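Long-range contacts in ULam111 (Flavobacterium sp., PDB 5WUT), which probably hydrolyses glycosidic bonds of the beta-1,3-glucan laminarin, as a laminarinase of glycoside hydrolase family 16: residues A[56-61]-A[204-209]; A[91-96]-A[122-127]; A[113-118]-A[137-142]; A[129-134]-A[150-155]; A[161-166]-A[174-179]. All blocks are in the same frame, centred on the assembly; numbering follows the deposited sequence.

Contact 1: A[56-61]-A[204-209]; sequences LVITAK and INMAIG
M206 meets I58 and A60 without any aromatic ring between them, and the flat groups at the contact are backbone peptides: its methyl CE rests 3.3 Å from I58 O and 3.5 Å from A60 N, against the two peptide groups that flank T59. M206 starts with CG anti to its backbone N (chi1 173°) and then bends at chi3 (44°), which turns CE in between CG2 of I58 and CB of A60. M206 CE lies 3.7 Å from I58 CG2, where the two side chains run past each other in opposite directions. On one flank, I58 CD1 packs on I204 CG2 at 3.7 Å, and CD2 of L56 reaches CD1 of I204 next to it. On the other, CD1 of I208 reaches A60 CB at 3.9 Å. The short strand axes run nearly parallel, 14° apart, with a closest approach of 8.0 Å, so the strands face each other through their side chains. Strand 55-63 is hydrogen-bonded to strand 224-234, strand 200-208 pairs with strand 97-105, and the long strand 66-80 pairs with both 55-63 and 200-208; F226 and I97 extend the apolar layer around M206.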
# COMPACT_ATOMS: atom_id res chain seq x y z
N LEU A 56 -11.06 1.96 -21.71
CA LEU A 56 -10.65 3.16 -22.43
C LEU A 56 -9.13 3.09 -22.63
O LEU A 56 -8.39 2.97 -21.66
CB LEU A 56 -11.04 4.44 -21.67
CG LEU A 56 -10.38 5.73 -22.19
CD1 LEU A 56 -10.90 6.09 -23.59
CD2 LEU A 56 -10.63 6.87 -21.23
N VAL A 57 -8.68 3.12 -23.88
CA VAL A 57 -7.25 3.11 -24.15
C VAL A 57 -6.83 4.41 -24.80
O VAL A 57 -7.25 4.73 -25.91
CB VAL A 57 -6.82 1.92 -25.04
CG1 VAL A 57 -5.30 1.94 -25.27
CG2 VAL A 57 -7.26 0.59 -24.41
N ILE A 58 -6.01 5.18 -24.09
CA ILE A 58 -5.47 6.42 -24.62
C ILE A 58 -4.06 6.16 -25.11
O ILE A 58 -3.24 5.60 -24.38
CB ILE A 58 -5.44 7.52 -23.55
CG1 ILE A 58 -6.88 7.85 -23.11
CG2 ILE A 58 -4.69 8.76 -24.07
CD1 ILE A 58 -6.95 8.74 -21.90
N THR A 59 -3.77 6.55 -26.35
CA THR A 59 -2.43 6.34 -26.89
C THR A 59 -1.71 7.66 -27.14
O THR A 59 -2.24 8.56 -27.82
CB THR A 59 -2.47 5.53 -28.20
OG1 THR A 59 -3.03 4.23 -27.95
CG2 THR A 59 -1.06 5.35 -28.76
N ALA A 60 -0.52 7.77 -26.56
CA ALA A 60 0.37 8.90 -26.80
C ALA A 60 1.22 8.57 -28.02
O ALA A 60 1.81 7.50 -28.08
CB ALA A 60 1.25 9.16 -25.57
N LYS A 61 1.23 9.48 -28.99
CA LYS A 61 1.91 9.25 -30.26
C LYS A 61 2.85 10.39 -30.60
O LYS A 61 2.63 11.53 -30.21
CB LYS A 61 0.91 9.08 -31.40
CG LYS A 61 -0.14 8.00 -31.21
CD LYS A 61 -1.07 7.96 -32.43
CE LYS A 61 -2.51 7.59 -32.06
NZ LYS A 61 -3.48 7.87 -33.18
N ILE A 204 -9.39 12.54 -17.08
CA ILE A 204 -8.41 11.52 -17.45
C ILE A 204 -7.55 12.09 -18.56
O ILE A 204 -8.08 12.60 -19.55
CB ILE A 204 -9.07 10.21 -17.92
CG1 ILE A 204 -9.93 9.62 -16.82
CG2 ILE A 204 -8.02 9.19 -18.35
CD1 ILE A 204 -10.76 8.40 -17.28
N ASN A 205 -6.23 12.03 -18.43
CA ASN A 205 -5.41 12.53 -19.53
C ASN A 205 -4.04 11.88 -19.53
O ASN A 205 -3.65 11.21 -18.58
CB ASN A 205 -5.25 14.06 -19.45
CG ASN A 205 -4.27 14.48 -18.38
OD1 ASN A 205 -4.63 14.56 -17.20
ND2 ASN A 205 -3.02 14.75 -18.77
N MET A 206 -3.31 12.07 -20.62
CA MET A 206 -1.91 11.66 -20.63
C MET A 206 -1.09 12.75 -21.31
O MET A 206 -1.22 13.00 -22.51
CB MET A 206 -1.73 10.30 -21.32
CG MET A 206 -0.26 9.91 -21.50
SD MET A 206 0.07 8.18 -21.89
CE MET A 206 -1.19 7.85 -23.12
N ALA A 207 -0.30 13.45 -20.50
CA ALA A 207 0.57 14.50 -21.01
C ALA A 207 1.97 13.98 -21.40
O ALA A 207 2.37 12.88 -21.04
CB ALA A 207 0.68 15.62 -19.99
N ILE A 208 2.68 14.79 -22.17
CA ILE A 208 4.01 14.46 -22.65
C ILE A 208 4.97 15.61 -22.37
O ILE A 208 4.71 16.74 -22.79
CB ILE A 208 4.01 14.18 -24.16
CG1 ILE A 208 3.15 12.94 -24.45
CG2 ILE A 208 5.46 14.02 -24.68
CD1 ILE A 208 2.79 12.77 -25.92
N GLY A 209 6.03 15.34 -21.62
CA GLY A 209 7.03 16.35 -21.32
C GLY A 209 6.53 17.47 -20.44
O GLY A 209 5.62 17.26 -19.65

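Contact 2: A[91-96]-A[122-127]; sequences LPVGKG and LEYVGK
L91 holds its CG opposite the carbonyl carbon (chi1 -63°) while Y124 swings its ring away from its own N (chi1 172°), and these two settings lay one leucine methyl on the tyrosine. The place is within the family 16 jelly roll, where the loop between strands 83-90 and 97-105 folds against the chain leaving strand 118-123. L91 CD1 sits over the middle of the ring in a CH-pi contact, 3.8 Å from the Y124 ring centroid, and L91 CD2 slides past L122 CD2 at 3.9 Å. P92 O, buried with no polar partner in the model, lies 3.4 Å from Y124 CE1. The hydroxyl end is tied by a water that donates to Y124 OH and to G126 O (2.7 Å) and accepts from G94 N; E157 is a further partner of Y124 OH. A leucine in place of Y124 would probably leave that water and E157 without their shared hydroxyl and take the flat ring face from under the L91 methyl. A second water joins the loops by accepting from both G96 N and K127 N. Between the two waters the backbones meet: G126 CA makes a CA-H...O contact of 3.1 Å with G94 O.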
# COMPACT_ATOMS: atom_id res chain seq x y z
N LEU A 91 -0.66 1.53 -16.51
CA LEU A 91 0.15 2.70 -16.85
C LEU A 91 0.89 2.59 -18.17
O LEU A 91 1.28 1.48 -18.56
CB LEU A 91 1.18 2.95 -15.75
CG LEU A 91 0.64 3.28 -14.37
CD1 LEU A 91 1.77 3.25 -13.34
CD2 LEU A 91 -0.04 4.64 -14.41
N PRO A 92 1.11 3.73 -18.84
CA PRO A 92 2.12 3.82 -19.89
C PRO A 92 3.48 3.87 -19.22
O PRO A 92 3.54 4.15 -18.02
CB PRO A 92 1.82 5.15 -20.58
CG PRO A 92 1.34 6.01 -19.43
CD PRO A 92 0.55 5.06 -18.53
N VAL A 93 4.56 3.63 -19.95
CA VAL A 93 5.88 3.65 -19.33
C VAL A 93 6.86 4.42 -20.19
O VAL A 93 6.72 4.49 -21.40
CB VAL A 93 6.41 2.22 -19.10
CG1 VAL A 93 5.52 1.48 -18.12
CG2 VAL A 93 6.47 1.46 -20.39
N GLY A 94 7.85 5.03 -19.54
CA GLY A 94 8.94 5.66 -20.26
C GLY A 94 9.15 7.11 -19.90
O GLY A 94 8.24 7.80 -19.42
N LYS A 95 10.37 7.59 -20.12
CA LYS A 95 10.72 8.94 -19.73
C LYS A 95 9.96 9.99 -20.54
O LYS A 95 10.06 10.03 -21.77
CB LYS A 95 12.23 9.16 -19.87
CG LYS A 95 12.67 10.54 -19.43
CD LYS A 95 14.19 10.72 -19.59
CE LYS A 95 14.59 10.69 -21.04
NZ LYS A 95 15.96 11.26 -21.25
N GLY A 96 9.22 10.84 -19.84
CA GLY A 96 8.49 11.93 -20.47
C GLY A 96 6.98 11.78 -20.41
O GLY A 96 6.26 12.75 -20.57
N LEU A 122 -4.62 9.34 -9.46
CA LEU A 122 -3.60 8.56 -10.15
C LEU A 122 -2.63 9.56 -10.74
O LEU A 122 -3.03 10.38 -11.56
CB LEU A 122 -4.21 7.66 -11.25
CG LEU A 122 -3.31 6.74 -12.10
CD1 LEU A 122 -4.22 5.80 -12.86
CD2 LEU A 122 -2.36 7.43 -13.08
N GLU A 123 -1.38 9.53 -10.30
CA GLU A 123 -0.34 10.40 -10.87
C GLU A 123 0.95 9.61 -10.98
O GLU A 123 1.44 9.07 -9.98
CB GLU A 123 -0.10 11.63 -10.02
CG GLU A 123 -1.30 12.48 -9.77
CD GLU A 123 -1.71 13.30 -10.97
OE1 GLU A 123 -0.89 13.49 -11.90
OE2 GLU A 123 -2.88 13.76 -10.98
N TYR A 124 1.50 9.56 -12.18
CA TYR A 124 2.72 8.80 -12.44
C TYR A 124 3.51 9.55 -13.48
O TYR A 124 2.93 10.04 -14.45
CB TYR A 124 2.38 7.40 -12.92
CG TYR A 124 3.52 6.54 -13.41
CD1 TYR A 124 3.75 6.38 -14.77
CD2 TYR A 124 4.33 5.83 -12.52
CE1 TYR A 124 4.79 5.57 -15.23
CE2 TYR A 124 5.35 5.02 -12.96
CZ TYR A 124 5.58 4.89 -14.32
OH TYR A 124 6.59 4.09 -14.77
N VAL A 125 4.81 9.68 -13.27
CA VAL A 125 5.65 10.23 -14.34
C VAL A 125 6.65 9.16 -14.70
O VAL A 125 7.38 8.65 -13.83
CB VAL A 125 6.33 11.56 -13.95
CG1 VAL A 125 5.29 12.65 -13.85
CG2 VAL A 125 7.11 11.44 -12.64
N GLY A 126 6.68 8.79 -15.97
CA GLY A 126 7.51 7.69 -16.42
C GLY A 126 9.00 7.89 -16.19
O GLY A 126 9.77 6.92 -16.19
N LYS A 127 9.41 9.14 -16.01
CA LYS A 127 10.81 9.44 -15.70
C LYS A 127 11.21 8.99 -14.30
O LYS A 127 12.40 8.94 -13.98
CB LYS A 127 11.10 10.94 -15.86
CG LYS A 127 10.35 11.82 -14.88
CD LYS A 127 10.81 13.25 -14.95
CE LYS A 127 10.09 14.12 -13.95
NZ LYS A 127 10.52 15.56 -13.99
O HOH W 1 8.52 4.59 -16.69
O HOH W 2 7.87 11.31 -17.31

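Contact 3: A[113-118]-A[137-142]; sequences WPQCGE and HTTASH
P114 sets its CG over one face of the H142 imidazole, 3.6 Å from the ring centroid, in a CH-pi contact. H142 CG stands between its backbone N and carbonyl carbon (chi1 51°), which turns the imidazole onto the proline. The edge of that imidazole turns toward the face of the W113 indole, an offset edge-to-face pair with planes at 78°, and W113 CZ2 lies 3.9 Å from H137 CB. W113, H137 and H142 form an aromatic cluster with the proline wedged into it. The E118 carboxylate runs alongside the H137 ring. T139 OG1 donates to Q115 OE1 across 2.5 Å, a very short hydrogen bond whose length deserves caution. Behind these side chains, at the end of a jelly-roll strand pair, E118 and H137 form an antiparallel hydrogen-bonded pair, with a well-directed bond from H137 N to E118 O and a weak one from E118 N to H137 O. The loop before it is a type I turn from P114 to G117, and a cis peptide ahead of P114 brings the proline CB over the W113 indole. H142 is set by a hydrogen bond from its ND1 to T138 O (2.7 Å), lying in the imidazole plane, and the indole by one from W113 NE1 to E118 OE1 (2.8 Å). T138 OG1 accepts from S141 N in an ST motif, while Q115 NE2 is hydrogen-bonded to E191.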
# COMPACT_ATOMS: atom_id res chain seq x y z
N TRP A 113 -8.74 28.14 -11.07
CA TRP A 113 -7.74 27.32 -10.40
C TRP A 113 -6.67 28.27 -9.87
O TRP A 113 -6.28 29.20 -10.58
CB TRP A 113 -7.14 26.29 -11.37
CG TRP A 113 -6.15 25.33 -10.77
CD1 TRP A 113 -6.41 24.06 -10.36
CD2 TRP A 113 -4.76 25.56 -10.52
NE1 TRP A 113 -5.27 23.49 -9.85
CE2 TRP A 113 -4.24 24.38 -9.95
CE3 TRP A 113 -3.90 26.65 -10.73
CZ2 TRP A 113 -2.89 24.25 -9.59
CZ3 TRP A 113 -2.55 26.52 -10.36
CH2 TRP A 113 -2.07 25.33 -9.79
N PRO A 114 -6.16 28.05 -8.64
CA PRO A 114 -6.38 26.89 -7.77
C PRO A 114 -7.48 27.03 -6.73
O PRO A 114 -7.64 26.11 -5.94
CB PRO A 114 -5.04 26.77 -7.05
CG PRO A 114 -4.67 28.21 -6.83
CD PRO A 114 -5.09 28.91 -8.11
N GLN A 115 -8.23 28.13 -6.72
CA GLN A 115 -9.24 28.31 -5.67
C GLN A 115 -10.28 27.20 -5.70
O GLN A 115 -10.80 26.79 -4.65
CB GLN A 115 -9.92 29.68 -5.82
CG GLN A 115 -11.00 29.97 -4.78
CD GLN A 115 -10.44 30.28 -3.40
OE1 GLN A 115 -9.29 30.71 -3.26
NE2 GLN A 115 -11.25 30.07 -2.37
N CYS A 116 -10.56 26.69 -6.89
CA CYS A 116 -11.58 25.65 -7.07
C CYS A 116 -11.18 24.34 -6.40
O CYS A 116 -12.03 23.53 -6.06
CB CYS A 116 -11.83 25.40 -8.56
SG CYS A 116 -10.37 24.82 -9.46
N GLY A 117 -9.88 24.14 -6.21
CA GLY A 117 -9.40 22.88 -5.67
C GLY A 117 -9.16 21.79 -6.72
O GLY A 117 -9.81 21.74 -7.78
N GLU A 118 -8.22 20.90 -6.40
CA GLU A 118 -7.84 19.81 -7.28
C GLU A 118 -7.49 18.59 -6.44
O GLU A 118 -6.86 18.73 -5.39
CB GLU A 118 -6.65 20.22 -8.15
CG GLU A 118 -6.05 19.10 -9.01
CD GLU A 118 -4.88 19.55 -9.87
OE1 GLU A 118 -4.74 20.76 -10.14
OE2 GLU A 118 -4.08 18.69 -10.27
N HIS A 137 -4.28 20.38 -4.67
CA HIS A 137 -3.91 21.76 -5.01
C HIS A 137 -5.05 22.66 -4.60
O HIS A 137 -6.22 22.37 -4.88
CB HIS A 137 -3.64 21.91 -6.50
CG HIS A 137 -2.51 21.08 -6.99
ND1 HIS A 137 -1.24 21.58 -7.17
CD2 HIS A 137 -2.44 19.76 -7.28
CE1 HIS A 137 -0.44 20.60 -7.58
NE2 HIS A 137 -1.15 19.49 -7.65
N THR A 138 -4.71 23.73 -3.88
CA THR A 138 -5.67 24.68 -3.33
C THR A 138 -5.04 26.06 -3.35
O THR A 138 -3.85 26.19 -3.62
CB THR A 138 -6.05 24.33 -1.89
OG1 THR A 138 -4.88 24.46 -1.08
CG2 THR A 138 -6.55 22.91 -1.77
N THR A 139 -5.80 27.09 -2.96
CA THR A 139 -5.18 28.40 -2.79
C THR A 139 -4.04 28.35 -1.76
O THR A 139 -2.98 28.95 -1.96
CB THR A 139 -6.21 29.45 -2.39
OG1 THR A 139 -6.99 29.78 -3.54
CG2 THR A 139 -5.54 30.72 -1.87
N ALA A 140 -4.25 27.61 -0.68
CA ALA A 140 -3.24 27.50 0.37
C ALA A 140 -1.94 26.84 -0.11
O ALA A 140 -0.85 27.22 0.34
CB ALA A 140 -3.82 26.72 1.58
N SER A 141 -2.03 25.84 -0.99
CA SER A 141 -0.85 25.19 -1.55
C SER A 141 -1.15 24.60 -2.92
O SER A 141 -2.01 23.73 -3.05
CB SER A 141 -0.31 24.10 -0.61
OG SER A 141 1.00 23.72 -1.00
N HIS A 142 -0.45 25.07 -3.94
CA HIS A 142 -0.71 24.65 -5.32
C HIS A 142 0.56 24.69 -6.16
O HIS A 142 1.49 25.42 -5.84
CB HIS A 142 -1.77 25.55 -5.96
CG HIS A 142 -1.47 27.01 -5.83
ND1 HIS A 142 -1.91 27.76 -4.76
CD2 HIS A 142 -0.76 27.86 -6.62
CE1 HIS A 142 -1.50 29.01 -4.90
NE2 HIS A 142 -0.80 29.09 -6.02
O HOH W 3 -8.73 26.81 -2.47

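Contact 4: A[129-134]-A[150-155]; sequences PHMVFT and RTRIDT
I153 N donates to H130 O (2.8 Å), and V132 and T151 exchange a pair of backbone bonds, that from T151 N to V132 O being nearly straight at 176°. Beside them R152 grips D154 side-on, NE on OD1 and NH2 on OD2 (2.9 Å), which holds the carboxylate next to CB of H130. An alanine in place of R152 would probably leave the D154 carboxylate without its cationic mate, free to turn, and thin the apolar surface under M131 CE. That methyl packs 3.7 Å from R152 CG because M131 is bent at chi2 (-72°). F133 and R150 lie side by side: F133 CE2 stands over the guanidinium face, 3.4 Å from R150 CZ, with the planes 76° apart, and E128 makes a salt bridge to R150 NH1. On the face of V132 and T151, V132 CG2 meets CD1 of I153. F175 and I179 of the second subunit pack on R152 and T151, respectively. The arrangement is the antiparallel beta hairpin of strands 131-137 and 148-152.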
# COMPACT_ATOMS: atom_id res chain seq x y z
N PRO A 129 10.26 5.74 -12.42
CA PRO A 129 9.56 4.46 -12.31
C PRO A 129 9.32 4.06 -10.86
O PRO A 129 10.05 4.53 -9.96
CB PRO A 129 10.51 3.47 -12.98
CG PRO A 129 11.38 4.32 -13.88
CD PRO A 129 11.51 5.64 -13.19
N HIS A 130 8.32 3.21 -10.66
CA HIS A 130 8.07 2.60 -9.35
C HIS A 130 7.62 3.60 -8.29
O HIS A 130 7.76 3.33 -7.10
CB HIS A 130 9.33 1.87 -8.86
CG HIS A 130 9.94 0.96 -9.87
ND1 HIS A 130 9.19 0.26 -10.79
CD2 HIS A 130 11.23 0.64 -10.11
CE1 HIS A 130 9.99 -0.46 -11.55
NE2 HIS A 130 11.24 -0.25 -11.16
N MET A 131 7.09 4.74 -8.73
CA MET A 131 6.59 5.77 -7.82
C MET A 131 5.23 6.27 -8.30
O MET A 131 5.02 6.41 -9.51
CB MET A 131 7.54 6.97 -7.72
CG MET A 131 8.96 6.68 -7.29
SD MET A 131 9.06 6.26 -5.55
CE MET A 131 10.53 5.22 -5.56
N VAL A 132 4.32 6.53 -7.37
CA VAL A 132 3.12 7.29 -7.69
C VAL A 132 2.96 8.45 -6.72
O VAL A 132 3.55 8.45 -5.64
CB VAL A 132 1.85 6.43 -7.64
CG1 VAL A 132 1.97 5.28 -8.63
CG2 VAL A 132 1.60 5.93 -6.23
N PHE A 133 2.16 9.43 -7.11
CA PHE A 133 1.97 10.64 -6.32
C PHE A 133 0.49 10.83 -6.05
O PHE A 133 -0.32 10.53 -6.92
CB PHE A 133 2.55 11.86 -7.06
CG PHE A 133 4.00 11.72 -7.43
CD1 PHE A 133 4.39 11.02 -8.57
CD2 PHE A 133 4.98 12.28 -6.63
CE1 PHE A 133 5.73 10.89 -8.90
CE2 PHE A 133 6.32 12.15 -6.96
CZ PHE A 133 6.69 11.45 -8.10
N THR A 134 0.15 11.27 -4.85
CA THR A 134 -1.22 11.61 -4.48
C THR A 134 -1.17 12.99 -3.86
O THR A 134 -0.36 13.21 -2.95
CB THR A 134 -1.84 10.61 -3.50
OG1 THR A 134 -0.97 10.47 -2.37
CG2 THR A 134 -2.00 9.26 -4.17
N ARG A 150 4.67 10.94 -2.06
CA ARG A 150 5.27 10.04 -3.03
C ARG A 150 5.30 8.64 -2.43
O ARG A 150 5.85 8.42 -1.34
CB ARG A 150 6.68 10.50 -3.38
CG ARG A 150 7.46 9.62 -4.35
CD ARG A 150 8.94 9.96 -4.26
NE ARG A 150 9.16 11.40 -4.35
CZ ARG A 150 9.42 12.06 -5.48
NH1 ARG A 150 9.50 11.41 -6.63
NH2 ARG A 150 9.60 13.37 -5.45
N THR A 151 4.71 7.68 -3.13
CA THR A 151 4.63 6.31 -2.65
C THR A 151 5.39 5.38 -3.57
O THR A 151 5.13 5.32 -4.77
CB THR A 151 3.16 5.84 -2.52
OG1 THR A 151 2.46 6.72 -1.63
CG2 THR A 151 3.09 4.42 -1.97
N ARG A 152 6.33 4.64 -2.99
CA ARG A 152 7.08 3.66 -3.75
C ARG A 152 6.33 2.36 -3.92
O ARG A 152 5.88 1.75 -2.95
CB ARG A 152 8.43 3.39 -3.08
CG ARG A 152 9.17 2.27 -3.76
CD ARG A 152 10.54 2.03 -3.14
NE ARG A 152 11.06 0.73 -3.55
CZ ARG A 152 12.14 0.17 -3.02
NH1 ARG A 152 12.81 0.80 -2.06
NH2 ARG A 152 12.55 -1.02 -3.44
N ILE A 153 6.23 1.90 -5.17
CA ILE A 153 5.55 0.66 -5.50
C ILE A 153 6.29 0.05 -6.68
O ILE A 153 6.09 0.47 -7.83
CB ILE A 153 4.04 0.89 -5.87
CG1 ILE A 153 3.34 1.74 -4.80
CG2 ILE A 153 3.35 -0.44 -6.11
CD1 ILE A 153 1.86 2.03 -5.06
N ASP A 154 7.16 -0.93 -6.44
CA ASP A 154 8.02 -1.41 -7.52
C ASP A 154 7.28 -2.17 -8.61
O ASP A 154 7.82 -2.38 -9.70
CB ASP A 154 9.13 -2.30 -6.96
CG ASP A 154 10.19 -1.52 -6.23
OD1 ASP A 154 10.09 -0.27 -6.18
OD2 ASP A 154 11.13 -2.15 -5.71
N THR A 155 6.06 -2.60 -8.31
CA THR A 155 5.25 -3.35 -9.25
C THR A 155 4.23 -2.49 -10.01
O THR A 155 3.41 -3.03 -10.74
CB THR A 155 4.43 -4.45 -8.54
OG1 THR A 155 3.69 -3.85 -7.47
CG2 THR A 155 5.35 -5.51 -7.97
O HOH W 4 1.25 8.65 -2.91

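Contact 5: A[161-166]-A[174-179]; sequences HLYAID and FFVDNI
D177 has both carboxylate oxygens gripped by the opposite strand. H161 ND1 donates to D177 OD2 at 2.7 Å, almost straight (174°), on its syn lone pair and in the imidazole plane; L162 N meets D177 OD1 at 2.9 Å, nearly along the C-O bond. Two bonds to two oxygens fix the rotation of the carboxylate, which the first torsion of D177 (CG anti to its carbonyl carbon, chi1 -66°) swings toward H161 and L162. H161 NE2 makes weak hydrogen bonds to T155 O and Q158 O, so the ring is held at both nitrogens. D177 N also bonds to L162 O, and A164 and F175 form a hydrogen-bonded antiparallel pair whose F175 N to A164 O bond is 2.8 Å. I165 and F174 lie side by side on the face shared with Y163 and V176, and I165 CG2 sits over the F174 ring, 3.5 Å from F174 CD2. The opposite face carries F175, whose edge meets D166 CB at 3.7 Å from F175 CE1; Y84 of strand 83-90 meets the same ring. L162 CD1 touches the N178 amide, and R152 of the second subunit packs on F175. The strands make a beta hairpin, and D177 and N178, both with positive phi, are the middle residues of the type I' turn from V176 to I179 that leads into strand 179-184.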
# COMPACT_ATOMS: atom_id res chain seq x y z
N HIS A 161 -3.77 -1.65 -11.55
CA HIS A 161 -3.82 -1.34 -10.12
C HIS A 161 -5.01 -0.45 -9.83
O HIS A 161 -5.61 0.13 -10.73
CB HIS A 161 -2.54 -0.65 -9.67
CG HIS A 161 -1.33 -1.52 -9.80
ND1 HIS A 161 -0.78 -2.20 -8.73
CD2 HIS A 161 -0.58 -1.84 -10.88
CE1 HIS A 161 0.26 -2.90 -9.15
NE2 HIS A 161 0.41 -2.70 -10.45
N LEU A 162 -5.34 -0.36 -8.54
CA LEU A 162 -6.47 0.45 -8.08
C LEU A 162 -5.98 1.75 -7.46
O LEU A 162 -5.03 1.75 -6.66
CB LEU A 162 -7.30 -0.33 -7.06
CG LEU A 162 -7.84 -1.69 -7.50
CD1 LEU A 162 -8.62 -2.28 -6.34
CD2 LEU A 162 -8.70 -1.59 -8.73
N TYR A 163 -6.63 2.84 -7.84
CA TYR A 163 -6.32 4.17 -7.33
C TYR A 163 -7.60 4.76 -6.80
O TYR A 163 -8.56 4.82 -7.54
CB TYR A 163 -5.72 5.05 -8.43
CG TYR A 163 -4.50 4.47 -9.10
CD1 TYR A 163 -4.61 3.53 -10.13
CD2 TYR A 163 -3.22 4.88 -8.73
CE1 TYR A 163 -3.48 3.00 -10.74
CE2 TYR A 163 -2.10 4.37 -9.35
CZ TYR A 163 -2.22 3.43 -10.35
OH TYR A 163 -1.08 2.92 -10.96
N ALA A 164 -7.64 5.16 -5.53
CA ALA A 164 -8.90 5.59 -4.95
C ALA A 164 -8.76 6.69 -3.92
O ALA A 164 -7.67 6.92 -3.38
CB ALA A 164 -9.62 4.39 -4.33
N ILE A 165 -9.87 7.37 -3.65
CA ILE A 165 -9.96 8.29 -2.52
C ILE A 165 -11.20 7.98 -1.70
O ILE A 165 -12.20 7.50 -2.23
CB ILE A 165 -10.01 9.77 -2.94
CG1 ILE A 165 -11.14 10.03 -3.93
CG2 ILE A 165 -8.68 10.19 -3.53
CD1 ILE A 165 -11.36 11.52 -4.23
N ASP A 166 -11.12 8.24 -0.40
CA ASP A 166 -12.32 8.31 0.43
C ASP A 166 -12.41 9.75 0.86
O ASP A 166 -11.57 10.26 1.60
CB ASP A 166 -12.27 7.36 1.62
CG ASP A 166 -13.64 7.19 2.28
OD1 ASP A 166 -14.66 7.46 1.62
OD2 ASP A 166 -13.70 6.75 3.44
N PHE A 174 -6.28 8.69 0.57
CA PHE A 174 -5.88 8.17 -0.73
C PHE A 174 -5.41 6.73 -0.61
O PHE A 174 -4.65 6.41 0.31
CB PHE A 174 -4.74 9.02 -1.33
CG PHE A 174 -5.11 10.45 -1.64
CD1 PHE A 174 -5.24 11.39 -0.62
CD2 PHE A 174 -5.26 10.88 -2.96
CE1 PHE A 174 -5.56 12.73 -0.91
CE2 PHE A 174 -5.56 12.20 -3.25
CZ PHE A 174 -5.72 13.13 -2.23
N PHE A 175 -5.86 5.87 -1.53
CA PHE A 175 -5.54 4.44 -1.50
C PHE A 175 -4.96 3.95 -2.81
O PHE A 175 -5.45 4.30 -3.88
CB PHE A 175 -6.79 3.59 -1.18
CG PHE A 175 -7.52 3.99 0.06
CD1 PHE A 175 -8.41 5.06 0.05
CD2 PHE A 175 -7.38 3.27 1.24
CE1 PHE A 175 -9.09 5.43 1.19
CE2 PHE A 175 -8.06 3.61 2.37
CZ PHE A 175 -8.93 4.70 2.36
N VAL A 176 -3.93 3.13 -2.73
CA VAL A 176 -3.47 2.40 -3.89
C VAL A 176 -3.53 0.93 -3.56
O VAL A 176 -3.04 0.50 -2.52
CB VAL A 176 -2.05 2.82 -4.30
CG1 VAL A 176 -1.61 2.06 -5.55
CG2 VAL A 176 -2.01 4.32 -4.56
N ASP A 177 -4.19 0.16 -4.43
CA ASP A 177 -4.43 -1.27 -4.20
C ASP A 177 -4.96 -1.50 -2.79
O ASP A 177 -4.55 -2.43 -2.10
CB ASP A 177 -3.15 -2.07 -4.45
CG ASP A 177 -2.71 -2.03 -5.90
OD1 ASP A 177 -3.57 -1.88 -6.79
OD2 ASP A 177 -1.51 -2.17 -6.16
N ASN A 178 -5.88 -0.63 -2.40
CA ASN A 178 -6.62 -0.72 -1.13
C ASN A 178 -5.76 -0.43 0.09
O ASN A 178 -6.20 -0.65 1.21
CB ASN A 178 -7.27 -2.10 -0.99
CG ASN A 178 -8.26 -2.39 -2.10
OD1 ASN A 178 -9.18 -1.62 -2.33
ND2 ASN A 178 -8.07 -3.51 -2.80
N ILE A 179 -4.53 0.06 -0.13
CA ILE A 179 -3.68 0.48 0.99
C ILE A 179 -3.72 2.00 1.18
O ILE A 179 -3.48 2.76 0.25
CB ILE A 179 -2.25 0.00 0.77
CG1 ILE A 179 -2.26 -1.52 0.77
CG2 ILE A 179 -1.33 0.57 1.83
CD1 ILE A 179 -0.92 -2.14 0.52
O HOH W 5 -7.03 1.52 -3.95

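All five contacts lie within the glycoside hydrolase family 16 range and sample one jelly-roll sandwich. Contact 1 closes the longest loop of the five, with the others nested inside it, and packs strands face to face in the core. Contact 2, about 10 Å away centre to centre, touches it through P92 against M206. Centres of contacts 2 and 4 are also about 10 Å apart, since strands 118-123 and 131-137 pair. Contact 5 follows contact 4, centres about 12 Å apart; both reach the second subunit, so this part of the sandwich lies at the dimer interface. Contact 3, centred about 22 to 24 Å from the others, crosses contacts 2 and 4 along the chain.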